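PDB 6MU0: probable ribose-5-phosphate isomerase B from Mycoplasma genitalium, which probably catalyses the interconversion of ribulose 5-phosphate and ribose 5-phosphate in the non-oxidative branch of the pentose phosphate pathway. Local coordinates for residues N12-S17 with V40-N45; A16-G21 with D51-F56; F56-A61 with C84-K89. All coordinates share one frame; numbering follows the deposited sequence.

Interactions 1 and 2 both start from the first strand and the loop that follows it, while interactions 2 and 3 share helix 53-66 through Phe-56. Interaction 1 is buried and held mainly by backbone hydrogen bonds between two parallel strands. Interaction 3, also largely buried, has no hydrogen bond across it: two helices lying on the sheet meet through alanines and one phenylalanine ring. Interaction 2 is less buried and its chemistry is polar, with carboxylates, an imidazole and a water arranged beside ribulose-5-phosphate at the C-terminal end of strand 12-16. Contacts within the sheet and between the helices thus give way to a ligand site where the first strand ends.

Interaction 1 (N12-S17 with V40-N45); sequences NIFIAS and VDLGPN
Val-40 and its neighbours run parallel to strand 12-16, with Val-40 N bonded to Ile-13 O (2.8 Å), Ile-15 N to Val-40 O (2.9 Å) and Leu-42 N to Ile-15 O (2.8 Å). Further along, a longer bond from Ser-17 N to Gly-43 O (3.3 Å) continues the pairing. Phe-14 and Val-40 lie side by side on one face of the sheet, CD1 of the ring 3.6 Å from Val-40 CB. CD1 of Leu-42 completes this apolar cluster against CB and CD1 of Phe-14. On the other face, Ile-15 rests CG2 on Asp-41 CA (3.7 Å), while its CG1 branch, anti to the backbone N (chi1 -173°), leads away from Asp-41. OD1 of Asp-41 accepts from Gly-43 N in an Asx turn and also forms a salt bridge with Lys-25. Pro-44 follows a cis peptide bond, and its CD lies tightly against Ser-17 O (3.0 Å). The contact belongs to a beta-alpha-beta unit whose helix 22-34 packs Ile-28 on Ile-15; helix 53-66 covers the Phe-14 and Ala-16 side through Lys-63 and Val-60, and strand 72-75 pairs with the other edge of strand 12-16.

Interaction 2 (A16-G21 with D51-F56); sequences ASDHTG and DDYPDF. With 5RP (ribulose-5-phosphate), chain B.
OD1 of Asp-51 is gripped twice by His-19, by the backbone N (2.8 Å) and by ring ND1 (2.7 Å). The backbone N-H uses the syn lone pair, whereas ND1 comes from above the carboxylate plane, with the oxygen close to the plane of the imidazole. A weak bond from ND1 to Asp-51 O adds to this hold. The far nitrogen of the ring, NE2, donates almost straight (177°) to phosphate oxygen O11 of ribulose-5-phosphate at 2.7 Å, with Arg-121 also bonded to the ligand. Asp-18 divides its work between its oxygens. OD1 receives Thr-20 N, closing an Asx turn, and Thr-20 OG1 on its syn side; OD2 accepts the ligand hydroxyl O13 at 2.6 Å. The same OD2 accepts a hydrogen bond from a water that also donates to Asp-51 O and accepts from Tyr-53 N, joining the loop to the start of helix 53-66. Asp-18 and Tyr-53 point the same way, CB to CB at 3.8 Å, and a chi1 of 66° sends the tyrosine ring along the ligand, C2 of which lies over one ring face. Deeper in, Ser-17 O abuts Phe-56 CG (3.1 Å), and this buried oxygen has no hydrogen-bonding partner in the model. The chemistry implies a layered pocket: Asp-51, a second-shell residue, fixes the rotation of the His-19 ring so that NE2 faces the phosphate, while Thr-20 and the water steady the carboxylate of Asp-18 that holds the sugar.

Interaction 3 (F56-A61 with C84-K89); sequences FAFLVA and CMAANK
Ala-57, Phe-58 and Ala-61 of helix 53-66 meet Ala-86 and Ala-87 of helix 81-88, two helices packed side by side on one face of the parallel sheet in a doubly wound, Rossmann-like alpha/beta fold. The short segments have axes 8.5 Å apart and crossing at -41°, a close approach made possible by the small side chains between them. Ala-57 and Ala-61, one turn apart on the first helix, both point toward the second. The methyl of Ala-57 meets that of Ala-86, CB to CB at 3.7 Å; that of Ala-61 lies over the backbone of Ala-87, 4.0 Å from its CA, and beside its CB. Ala-87 leaves its helix more obliquely to the partner than Ala-86 does, and it also touches Leu-75 of strand 72-75, as does Ala-57, so the side of the interface facing the sheet continues into it.

Phe-58 closes the outer side of the contact. Its first torsion, with CG anti to the carbonyl carbon (chi1 -67°), carries the ring across to the second helix, although its CB starts off alongside the contact. There the Ala-86 methyl sits over the ring in an off-centre CH-pi contact, 4.3 Å from the centroid and 29° off the ring normal. Ala-86 CB thus touches both the methyl of Ala-57 and the ring of Phe-58, which meet it from directions roughly at right angles, whereas CB of Lys-89 approaches that ring at its edge. Val-90, just beyond the second segment, touches both Phe-58 and Ala-61. No hydrogen bond crosses the interface; the Ala-86 carbonyl, which accepts from Lys-89 N within its own segment, meets the ring obliquely, with Ala-86 O only 3.2 Å from Phe-58 CE1.

Interaction 1 (N12-S17 with V40-N45)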
ATOM      1  N   ASN A  12      -6.960  -8.108  -6.465  1.00 10.57           N
ATOM      2  CA  ASN A  12      -5.591  -7.916  -6.911  1.00  9.92           C
ATOM      3  C   ASN A  12      -4.842  -7.023  -5.931  1.00  9.37           C
ATOM      4  O   ASN A  12      -5.415  -6.099  -5.345  1.00  9.98           O
ATOM      5  CB  ASN A  12      -5.567  -7.265  -8.294  1.00 10.56           C
ATOM      6  CG  ASN A  12      -5.945  -8.230  -9.397  1.00 11.64           C
ATOM      7  OD1 ASN A  12      -5.360  -9.298  -9.512  1.00 12.83           O
ATOM      8  ND2 ASN A  12      -6.921  -7.854 -10.218  1.00 13.84           N
ATOM      9  N   ILE A  13      -3.553  -7.315  -5.774  1.00  8.90           N
ATOM     10  CA  ILE A  13      -2.611  -6.462  -5.053  1.00  9.36           C
ATOM     11  C   ILE A  13      -1.664  -5.860  -6.080  1.00  9.18           C
ATOM     12  O   ILE A  13      -0.960  -6.592  -6.785  1.00 10.71           O
ATOM     13  CB  ILE A  13      -1.813  -7.250  -4.004  1.00 10.10           C
ATOM     14  CG1 ILE A  13      -2.755  -7.927  -3.004  1.00 11.06           C
ATOM     15  CG2 ILE A  13      -0.817  -6.330  -3.284  1.00 10.72           C
ATOM     16  CD1 ILE A  13      -2.044  -8.829  -2.006  1.00 12.26           C
ATOM     17  N   PHE A  14      -1.643  -4.535  -6.166  1.00  8.09           N
ATOM     18  CA  PHE A  14      -0.767  -3.815  -7.083  1.00  8.42           C
ATOM     19  C   PHE A  14       0.417  -3.279  -6.292  1.00  8.04           C
ATOM     20  O   PHE A  14       0.231  -2.654  -5.244  1.00  9.37           O
ATOM     21  CB  PHE A  14      -1.528  -2.657  -7.730  1.00  9.09           C
ATOM     22  CG  PHE A  14      -2.734  -3.102  -8.514  1.00  9.13           C
ATOM     23  CD1 PHE A  14      -2.606  -3.490  -9.846  1.00  9.77           C
ATOM     24  CD2 PHE A  14      -3.987  -3.181  -7.918  1.00  9.31           C
ATOM     25  CE1 PHE A  14      -3.705  -3.917 -10.576  1.00 10.32           C
ATOM     26  CE2 PHE A  14      -5.090  -3.609  -8.654  1.00 10.35           C
ATOM     27  CZ  PHE A  14      -4.940  -3.979  -9.975  1.00 10.57           C
ATOM     28  N   ILE A  15       1.629  -3.512  -6.789  1.00  7.72           N
ATOM     29  CA  ILE A  15       2.841  -3.119  -6.080  1.00  7.64           C
ATOM     30  C   ILE A  15       3.746  -2.320  -7.007  1.00  7.77           C
ATOM     31  O   ILE A  15       3.897  -2.644  -8.190  1.00  8.30           O
ATOM     32  CB  ILE A  15       3.569  -4.336  -5.462  1.00  8.23           C
ATOM     33  CG1 ILE A  15       4.743  -3.887  -4.586  1.00  8.69           C
ATOM     34  CG2 ILE A  15       4.010  -5.337  -6.514  1.00 10.19           C
ATOM     35  CD1 ILE A  15       5.278  -4.979  -3.672  1.00  9.79           C
ATOM     36  N   ALA A  16       4.353  -1.271  -6.460  1.00  7.19           N
ATOM     37  CA  ALA A  16       5.328  -0.478  -7.189  1.00  7.87           C
ATOM     38  C   ALA A  16       6.273   0.185  -6.196  1.00  7.41           C
ATOM     39  O   ALA A  16       6.039   0.190  -4.985  1.00  7.72           O
ATOM     40  CB  ALA A  16       4.669   0.558  -8.100  1.00  8.19           C
ATOM     41  N   SER A  17       7.337   0.778  -6.726  1.00  8.05           N
ATOM     42  CA  SER A  17       8.306   1.483  -5.901  1.00  7.96           C
ATOM     43  C   SER A  17       8.908   2.605  -6.729  1.00  8.00           C
ATOM     44  O   SER A  17       8.557   2.795  -7.894  1.00  9.26           O
ATOM     45  CB  SER A  17       9.407   0.530  -5.424  1.00  8.69           C
ATOM     46  OG  SER A  17      10.248   0.118  -6.491  1.00  9.12           O
ATOM     47  N   VAL A  40       0.429  -7.846  -8.832  1.00  8.85           N
ATOM     48  CA  VAL A  40       0.640  -7.123 -10.080  1.00  9.64           C
ATOM     49  C   VAL A  40       1.754  -6.106  -9.834  1.00  9.12           C
ATOM     50  O   VAL A  40       1.519  -5.055  -9.229  1.00  9.79           O
ATOM     51  CB  VAL A  40      -0.643  -6.430 -10.549  1.00 10.07           C
ATOM     52  CG1 VAL A  40      -0.479  -5.895 -11.953  1.00 11.27           C
ATOM     53  CG2 VAL A  40      -1.837  -7.373 -10.448  1.00 10.83           C
ATOM     54  N   ASP A  41       2.963  -6.404 -10.316  1.00  9.73           N
ATOM     55  CA  ASP A  41       4.111  -5.508 -10.191  1.00  9.48           C
ATOM     56  C   ASP A  41       4.040  -4.487 -11.321  1.00  9.03           C
ATOM     57  O   ASP A  41       4.224  -4.832 -12.495  1.00 10.27           O
ATOM     58  CB  ASP A  41       5.376  -6.359 -10.261  1.00 11.27           C
ATOM     59  CG  ASP A  41       6.667  -5.557 -10.140  1.00 10.59           C
ATOM     60  OD1 ASP A  41       6.660  -4.306 -10.164  1.00  9.99           O
ATOM     61  OD2 ASP A  41       7.722  -6.211 -10.032  1.00 12.47           O
ATOM     62  N   LEU A  42       3.760  -3.233 -10.970  1.00  8.80           N
ATOM     63  CA  LEU A  42       3.606  -2.161 -11.942  1.00  9.96           C
ATOM     64  C   LEU A  42       4.907  -1.429 -12.230  1.00 10.88           C
ATOM     65  O   LEU A  42       4.897  -0.439 -12.967  1.00 13.14           O
ATOM     66  CB  LEU A  42       2.528  -1.174 -11.484  1.00  9.34           C
ATOM     67  CG  LEU A  42       1.128  -1.776 -11.341  1.00 10.07           C
ATOM     68  CD1 LEU A  42       0.142  -0.727 -10.866  1.00 11.16           C
ATOM     69  CD2 LEU A  42       0.666  -2.382 -12.656  1.00 11.65           C
ATOM     70  N   GLY A  43       6.022  -1.893 -11.683  1.00  9.95           N
ATOM     71  CA  GLY A  43       7.309  -1.326 -11.987  1.00 10.14           C
ATOM     72  C   GLY A  43       7.847  -0.466 -10.860  1.00  9.44           C
ATOM     73  O   GLY A  43       7.211  -0.299  -9.812  1.00  9.26           O
ATOM     74  N   PRO A  44       9.045   0.109 -11.058  1.00 10.07           N
ATOM     75  CA  PRO A  44       9.892  -0.047 -12.245  1.00 10.97           C
ATOM     76  C   PRO A  44      10.512  -1.440 -12.343  1.00  9.92           C
ATOM     77  O   PRO A  44      10.613  -2.166 -11.356  1.00 10.09           O
ATOM     78  CB  PRO A  44      10.976   1.024 -12.057  1.00 13.72           C
ATOM     79  CG  PRO A  44      10.980   1.341 -10.641  1.00 14.03           C
ATOM     80  CD  PRO A  44       9.661   0.979 -10.045  1.00 11.04           C
ATOM     81  N   ASN A  45      10.915  -1.797 -13.558  1.00 10.22           N
ATOM     82  CA  ASN A  45      11.452  -3.117 -13.857  1.00 10.99           C
ATOM     83  C   ASN A  45      12.960  -3.109 -14.040  1.00 10.83           C
ATOM     84  O   ASN A  45      13.563  -4.169 -14.257  1.00 12.27           O
ATOM     85  CB  ASN A  45      10.718  -3.694 -15.067  1.00 11.98           C
ATOM     86  CG  ASN A  45       9.228  -3.724 -14.833  1.00 12.01           C
ATOM     87  OD1 ASN A  45       8.779  -4.131 -13.760  1.00 12.88           O
ATOM     88  ND2 ASN A  45       8.453  -3.229 -15.785  1.00 12.22           N
TER

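Interaction 2 (A16-G21 with D51-F56)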
ATOM      1  N   ALA A  16       4.353  -1.271  -6.460  1.00  7.19           N
ATOM      2  CA  ALA A  16       5.328  -0.478  -7.189  1.00  7.87           C
ATOM      3  C   ALA A  16       6.273   0.185  -6.196  1.00  7.41           C
ATOM      4  O   ALA A  16       6.039   0.190  -4.985  1.00  7.72           O
ATOM      5  CB  ALA A  16       4.669   0.558  -8.100  1.00  8.19           C
ATOM      6  N   SER A  17       7.337   0.778  -6.726  1.00  8.05           N
ATOM      7  CA  SER A  17       8.306   1.483  -5.901  1.00  7.96           C
ATOM      8  C   SER A  17       8.908   2.605  -6.729  1.00  8.00           C
ATOM      9  O   SER A  17       8.557   2.795  -7.894  1.00  9.26           O
ATOM     10  CB  SER A  17       9.407   0.530  -5.424  1.00  8.69           C
ATOM     11  OG  SER A  17      10.248   0.118  -6.491  1.00  9.12           O
ATOM     12  N   ASP A  18       9.831   3.355  -6.133  1.00  7.78           N
ATOM     13  CA  ASP A  18      10.796   4.078  -6.942  1.00  8.60           C
ATOM     14  C   ASP A  18      12.103   3.288  -6.983  1.00  8.24           C
ATOM     15  O   ASP A  18      12.175   2.132  -6.541  1.00  8.14           O
ATOM     16  CB  ASP A  18      10.964   5.535  -6.493  1.00  8.22           C
ATOM     17  CG  ASP A  18      11.709   5.683  -5.173  1.00  7.83           C
ATOM     18  OD1 ASP A  18      12.030   4.655  -4.532  1.00  7.99           O
ATOM     19  OD2 ASP A  18      11.963   6.853  -4.779  1.00  8.43           O
ATOM     20  N   HIS A  19      13.147   3.921  -7.521  1.00  8.19           N
ATOM     21  CA  HIS A  19      14.449   3.282  -7.670  1.00  8.89           C
ATOM     22  C   HIS A  19      15.029   2.761  -6.364  1.00  8.98           C
ATOM     23  O   HIS A  19      15.934   1.924  -6.411  1.00 11.29           O
ATOM     24  CB  HIS A  19      15.451   4.271  -8.272  1.00  9.58           C
ATOM     25  CG  HIS A  19      15.570   5.559  -7.510  1.00  9.06           C
ATOM     26  ND1 HIS A  19      14.795   6.665  -7.793  1.00  9.46           N
ATOM     27  CD2 HIS A  19      16.364   5.915  -6.472  1.00  9.43           C
ATOM     28  CE1 HIS A  19      15.110   7.647  -6.963  1.00  9.93           C
ATOM     29  NE2 HIS A  19      16.059   7.216  -6.150  1.00  9.43           N
ATOM     30  N   THR A  20      14.567   3.250  -5.208  1.00  8.18           N
ATOM     31  CA  THR A  20      15.150   2.813  -3.942  1.00  8.82           C
ATOM     32  C   THR A  20      14.661   1.441  -3.507  1.00  9.59           C
ATOM     33  O   THR A  20      15.233   0.872  -2.573  1.00 11.04           O
ATOM     34  CB  THR A  20      14.848   3.803  -2.801  1.00  9.10           C
ATOM     35  OG1 THR A  20      13.462   3.723  -2.441  1.00  8.68           O
ATOM     36  CG2 THR A  20      15.202   5.232  -3.179  1.00 10.53           C
ATOM     37  N   GLY A  21      13.616   0.910  -4.132  1.00  9.74           N
ATOM     38  CA  GLY A  21      12.930  -0.226  -3.554  1.00  9.85           C
ATOM     39  C   GLY A  21      12.793  -1.467  -4.414  1.00  9.32           C
ATOM     40  O   GLY A  21      11.924  -2.299  -4.140  1.00  9.83           O
ATOM     41  N   ASP A  51      14.634   8.205 -10.989  1.00  9.25           N
ATOM     42  CA  ASP A  51      13.197   8.128 -11.255  1.00  9.53           C
ATOM     43  C   ASP A  51      12.379   8.667 -10.081  1.00  8.50           C
ATOM     44  O   ASP A  51      12.889   8.904  -8.983  1.00  9.00           O
ATOM     45  CB  ASP A  51      12.763   6.749 -11.777  1.00  9.80           C
ATOM     46  CG  ASP A  51      12.781   5.643 -10.727  1.00  9.30           C
ATOM     47  OD1 ASP A  51      12.895   5.920  -9.516  1.00  9.75           O
ATOM     48  OD2 ASP A  51      12.655   4.472 -11.157  1.00 10.35           O
ATOM     49  N   ASP A  52      11.090   8.882 -10.341  1.00  8.49           N
ATOM     50  CA  ASP A  52      10.249   9.749  -9.518  1.00  9.26           C
ATOM     51  C   ASP A  52       9.108   8.949  -8.897  1.00  8.70           C
ATOM     52  O   ASP A  52       8.206   8.495  -9.609  1.00  9.63           O
ATOM     53  CB  ASP A  52       9.677  10.892 -10.364  1.00  9.63           C
ATOM     54  CG  ASP A  52      10.732  11.884 -10.831  1.00 10.36           C
ATOM     55  OD1 ASP A  52      11.869  11.878 -10.310  1.00 10.13           O
ATOM     56  OD2 ASP A  52      10.398  12.690 -11.725  1.00 13.03           O
ATOM     57  N   TYR A  53       9.110   8.845  -7.567  1.00  8.19           N
ATOM     58  CA  TYR A  53       8.091   8.058  -6.871  1.00  8.53           C
ATOM     59  C   TYR A  53       6.646   8.425  -7.213  1.00  7.97           C
ATOM     60  O   TYR A  53       5.808   7.511  -7.222  1.00  8.63           O
ATOM     61  CB  TYR A  53       8.326   8.048  -5.346  1.00  8.80           C
ATOM     62  CG  TYR A  53       8.148   9.407  -4.740  1.00  8.97           C
ATOM     63  CD1 TYR A  53       6.890   9.868  -4.367  1.00  9.14           C
ATOM     64  CD2 TYR A  53       9.231  10.267  -4.607  1.00  9.38           C
ATOM     65  CE1 TYR A  53       6.715  11.152  -3.886  1.00  9.17           C
ATOM     66  CE2 TYR A  53       9.073  11.548  -4.104  1.00  9.91           C
ATOM     67  CZ  TYR A  53       7.810  11.989  -3.748  1.00  9.53           C
ATOM     68  OH  TYR A  53       7.617  13.268  -3.261  1.00 10.67           O
ATOM     69  N   PRO A  54       6.263   9.686  -7.476  1.00  8.47           N
ATOM     70  CA  PRO A  54       4.837   9.925  -7.758  1.00  8.88           C
ATOM     71  C   PRO A  54       4.332   9.152  -8.951  1.00  8.87           C
ATOM     72  O   PRO A  54       3.171   8.722  -8.959  1.00  9.55           O
ATOM     73  CB  PRO A  54       4.757  11.438  -8.000  1.00  9.65           C
ATOM     74  CG  PRO A  54       5.897  11.979  -7.239  1.00  9.97           C
ATOM     75  CD  PRO A  54       7.001  10.970  -7.434  1.00  9.07           C
ATOM     76  N   ASP A  55       5.170   8.961  -9.970  1.00  9.04           N
ATOM     77  CA  ASP A  55       4.714   8.254 -11.157  1.00  9.53           C
ATOM     78  C   ASP A  55       4.231   6.862 -10.796  1.00 10.02           C
ATOM     79  O   ASP A  55       3.170   6.415 -11.251  1.00 11.06           O
ATOM     80  CB  ASP A  55       5.846   8.192 -12.186  1.00 10.81           C
ATOM     81  CG  ASP A  55       6.210   9.565 -12.734  1.00 12.39           C
ATOM     82  OD1 ASP A  55       5.294  10.392 -12.935  1.00 14.93           O
ATOM     83  OD2 ASP A  55       7.406   9.811 -12.989  1.00 14.55           O
ATOM     84  N   PHE A  56       4.975   6.181  -9.932  1.00  8.95           N
ATOM     85  CA  PHE A  56       4.638   4.820  -9.548  1.00  9.19           C
ATOM     86  C   PHE A  56       3.530   4.777  -8.506  1.00  8.54           C
ATOM     87  O   PHE A  56       2.690   3.864  -8.535  1.00  9.07           O
ATOM     88  CB  PHE A  56       5.922   4.117  -9.121  1.00  9.93           C
ATOM     89  CG  PHE A  56       6.895   4.008 -10.254  1.00 10.96           C
ATOM     90  CD1 PHE A  56       6.702   3.047 -11.236  1.00 13.32           C
ATOM     91  CD2 PHE A  56       7.934   4.918 -10.410  1.00 13.07           C
ATOM     92  CE1 PHE A  56       7.547   2.957 -12.323  1.00 14.96           C
ATOM     93  CE2 PHE A  56       8.793   4.828 -11.501  1.00 15.41           C
ATOM     94  CZ  PHE A  56       8.593   3.846 -12.455  1.00 15.82           C
TER
HETATM   95  C2  5RP B 201      10.289  10.017  -0.868  1.00 11.20           C
HETATM   96  C3  5RP B 201      11.534   9.155  -0.799  1.00 10.64           C
HETATM   97  C5  5RP B 201      12.293   8.906  -2.112  1.00  9.19           C
HETATM   98  O13 5RP B 201      12.549   7.526  -2.287  1.00  8.66           O
HETATM   99  C6  5RP B 201      13.594   9.696  -1.952  1.00  9.17           C
HETATM  100  O14 5RP B 201      13.264  11.072  -1.770  1.00  9.32           O
HETATM  101  C7  5RP B 201      14.520   9.530  -3.137  1.00  9.32           C
HETATM  102  O8  5RP B 201      15.792  10.102  -2.782  1.00  9.00           O
HETATM  103  P9  5RP B 201      16.974  10.123  -3.865  1.00  9.02           P
HETATM  104  O12 5RP B 201      18.129  10.776  -3.161  1.00  9.82           O
HETATM  105  O11 5RP B 201      17.249   8.674  -4.252  1.00  9.19           O
HETATM  106  O10 5RP B 201      16.485  10.906  -5.069  1.00  9.67           O
HETATM  107  O4  5RP B 201      11.968   8.709   0.242  1.00 10.49           O
HETATM  108  O1  5RP B 201       9.706  10.160   0.422  1.00 12.51           O
HETATM  109  O   HOH W   1      11.755   9.099  -6.437  1.00  8.96           O

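Interaction 3 (F56-A61 with C84-K89)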
ATOM      1  N   PHE A  56       4.975   6.181  -9.932  1.00  8.95           N
ATOM      2  CA  PHE A  56       4.638   4.820  -9.548  1.00  9.19           C
ATOM      3  C   PHE A  56       3.530   4.777  -8.506  1.00  8.54           C
ATOM      4  O   PHE A  56       2.690   3.864  -8.535  1.00  9.07           O
ATOM      5  CB  PHE A  56       5.922   4.117  -9.121  1.00  9.93           C
ATOM      6  CG  PHE A  56       6.895   4.008 -10.254  1.00 10.96           C
ATOM      7  CD1 PHE A  56       6.702   3.047 -11.236  1.00 13.32           C
ATOM      8  CD2 PHE A  56       7.934   4.918 -10.410  1.00 13.07           C
ATOM      9  CE1 PHE A  56       7.547   2.957 -12.323  1.00 14.96           C
ATOM     10  CE2 PHE A  56       8.793   4.828 -11.501  1.00 15.41           C
ATOM     11  CZ  PHE A  56       8.593   3.846 -12.455  1.00 15.82           C
ATOM     12  N   ALA A  57       3.491   5.764  -7.608  1.00  8.48           N
ATOM     13  CA  ALA A  57       2.390   5.847  -6.657  1.00  8.05           C
ATOM     14  C   ALA A  57       1.063   5.984  -7.382  1.00  8.24           C
ATOM     15  O   ALA A  57       0.085   5.321  -7.023  1.00  8.61           O
ATOM     16  CB  ALA A  57       2.601   7.025  -5.709  1.00  8.95           C
ATOM     17  N   PHE A  58       1.013   6.821  -8.420  1.00  8.39           N
ATOM     18  CA  PHE A  58      -0.251   6.989  -9.127  1.00  9.48           C
ATOM     19  C   PHE A  58      -0.623   5.757  -9.947  1.00  9.27           C
ATOM     20  O   PHE A  58      -1.811   5.462 -10.093  1.00 10.46           O
ATOM     21  CB  PHE A  58      -0.241   8.272  -9.966  1.00  9.61           C
ATOM     22  CG  PHE A  58      -0.206   9.532  -9.138  1.00  9.94           C
ATOM     23  CD1 PHE A  58      -1.108   9.713  -8.097  1.00 10.71           C
ATOM     24  CD2 PHE A  58       0.736  10.520  -9.376  1.00 11.02           C
ATOM     25  CE1 PHE A  58      -1.084  10.866  -7.320  1.00 12.01           C
ATOM     26  CE2 PHE A  58       0.769  11.672  -8.591  1.00 11.53           C
ATOM     27  CZ  PHE A  58      -0.135  11.831  -7.557  1.00 11.56           C
ATOM     28  N   LEU A  59       0.359   5.021 -10.475  1.00  9.89           N
ATOM     29  CA  LEU A  59       0.035   3.771 -11.158  1.00 10.32           C
ATOM     30  C   LEU A  59      -0.722   2.828 -10.234  1.00  9.91           C
ATOM     31  O   LEU A  59      -1.757   2.267 -10.604  1.00 10.85           O
ATOM     32  CB  LEU A  59       1.306   3.094 -11.665  1.00 12.24           C
ATOM     33  CG  LEU A  59       1.986   3.715 -12.882  1.00 14.70           C
ATOM     34  CD1 LEU A  59       3.235   2.915 -13.214  1.00 17.29           C
ATOM     35  CD2 LEU A  59       1.053   3.784 -14.089  1.00 16.97           C
ATOM     36  N   VAL A  60      -0.213   2.638  -9.018  1.00  9.15           N
ATOM     37  CA  VAL A  60      -0.864   1.746  -8.063  1.00  9.03           C
ATOM     38  C   VAL A  60      -2.190   2.331  -7.603  1.00  8.53           C
ATOM     39  O   VAL A  60      -3.219   1.647  -7.582  1.00  9.48           O
ATOM     40  CB  VAL A  60       0.071   1.482  -6.867  1.00  9.51           C
ATOM     41  CG1 VAL A  60      -0.701   0.883  -5.700  1.00  9.12           C
ATOM     42  CG2 VAL A  60       1.210   0.572  -7.273  1.00  9.49           C
ATOM     43  N   ALA A  61      -2.173   3.596  -7.176  1.00  8.99           N
ATOM     44  CA  ALA A  61      -3.360   4.178  -6.566  1.00  9.05           C
ATOM     45  C   ALA A  61      -4.507   4.291  -7.564  1.00  9.37           C
ATOM     46  O   ALA A  61      -5.672   4.082  -7.200  1.00  9.92           O
ATOM     47  CB  ALA A  61      -3.021   5.533  -5.959  1.00 10.27           C
ATOM     48  N   CYS A  84       2.995   7.868   0.060  1.00  7.49           N
ATOM     49  CA  CYS A  84       1.802   8.016   0.891  1.00  7.73           C
ATOM     50  C   CYS A  84       1.075   9.321   0.580  1.00  7.53           C
ATOM     51  O   CYS A  84      -0.155   9.333   0.437  1.00  8.28           O
ATOM     52  CB  CYS A  84       2.198   7.922   2.366  1.00  8.23           C
ATOM     53  SG  CYS A  84       0.863   8.051   3.534  1.00 11.75           S
ATOM     54  N   MET A  85       1.818  10.433   0.476  1.00  7.91           N
ATOM     55  CA  MET A  85       1.209  11.707   0.089  0.61  8.15           C
ATOM     56  C   MET A  85       0.510  11.582  -1.252  1.00  8.03           C
ATOM     57  O   MET A  85      -0.643  12.003  -1.421  1.00  9.24           O
ATOM     58  CB  MET A  85       2.286  12.783  -0.055  0.61  9.08           C
ATOM     59  CG  MET A  85       2.969  13.237   1.209  0.61  9.50           C
ATOM     60  SD  MET A  85       4.307  14.362   0.763  0.61  9.18           S
ATOM     61  CE  MET A  85       4.772  14.992   2.377  0.61 10.36           C
ATOM     62  N   ALA A  86       1.217  11.024  -2.231  1.00  7.89           N
ATOM     63  CA  ALA A  86       0.686  10.921  -3.584  1.00  8.67           C
ATOM     64  C   ALA A  86      -0.525   9.999  -3.638  1.00  8.25           C
ATOM     65  O   ALA A  86      -1.570  10.364  -4.189  1.00  8.84           O
ATOM     66  CB  ALA A  86       1.784  10.430  -4.527  1.00  8.72           C
ATOM     67  N   ALA A  87      -0.415   8.800  -3.057  1.00  8.16           N
ATOM     68  CA  ALA A  87      -1.522   7.853  -3.131  1.00  8.15           C
ATOM     69  C   ALA A  87      -2.780   8.417  -2.486  1.00  8.43           C
ATOM     70  O   ALA A  87      -3.889   8.198  -2.982  1.00  8.57           O
ATOM     71  CB  ALA A  87      -1.128   6.523  -2.496  1.00  8.74           C
ATOM     72  N   ASN A  88      -2.630   9.144  -1.375  1.00  7.88           N
ATOM     73  CA  ASN A  88      -3.793   9.712  -0.705  1.00  7.95           C
ATOM     74  C   ASN A  88      -4.469  10.817  -1.511  1.00  8.69           C
ATOM     75  O   ASN A  88      -5.614  11.160  -1.210  1.00  9.56           O
ATOM     76  CB  ASN A  88      -3.425  10.199   0.701  1.00  8.00           C
ATOM     77  CG  ASN A  88      -3.448   9.084   1.724  1.00  8.24           C
ATOM     78  OD1 ASN A  88      -4.432   8.345   1.820  1.00  8.43           O
ATOM     79  ND2 ASN A  88      -2.372   8.953   2.497  1.00  8.12           N
ATOM     80  N   LYS A  89      -3.815  11.365  -2.541  1.00  8.85           N
ATOM     81  CA  LYS A  89      -4.504  12.314  -3.405  1.00  9.37           C
ATOM     82  C   LYS A  89      -5.575  11.646  -4.257  1.00  9.99           C
ATOM     83  O   LYS A  89      -6.451  12.338  -4.781  1.00 11.35           O
ATOM     84  CB  LYS A  89      -3.519  13.036  -4.328  1.00  9.33           C
ATOM     85  CG  LYS A  89      -2.475  13.877  -3.630  1.00  9.91           C
ATOM     86  CD  LYS A  89      -3.126  14.956  -2.790  1.00 10.13           C
ATOM     87  CE  LYS A  89      -2.102  15.800  -2.049  1.00 10.62           C
ATOM     88  NZ  LYS A  89      -2.796  16.833  -1.230  1.00 10.62           N
TER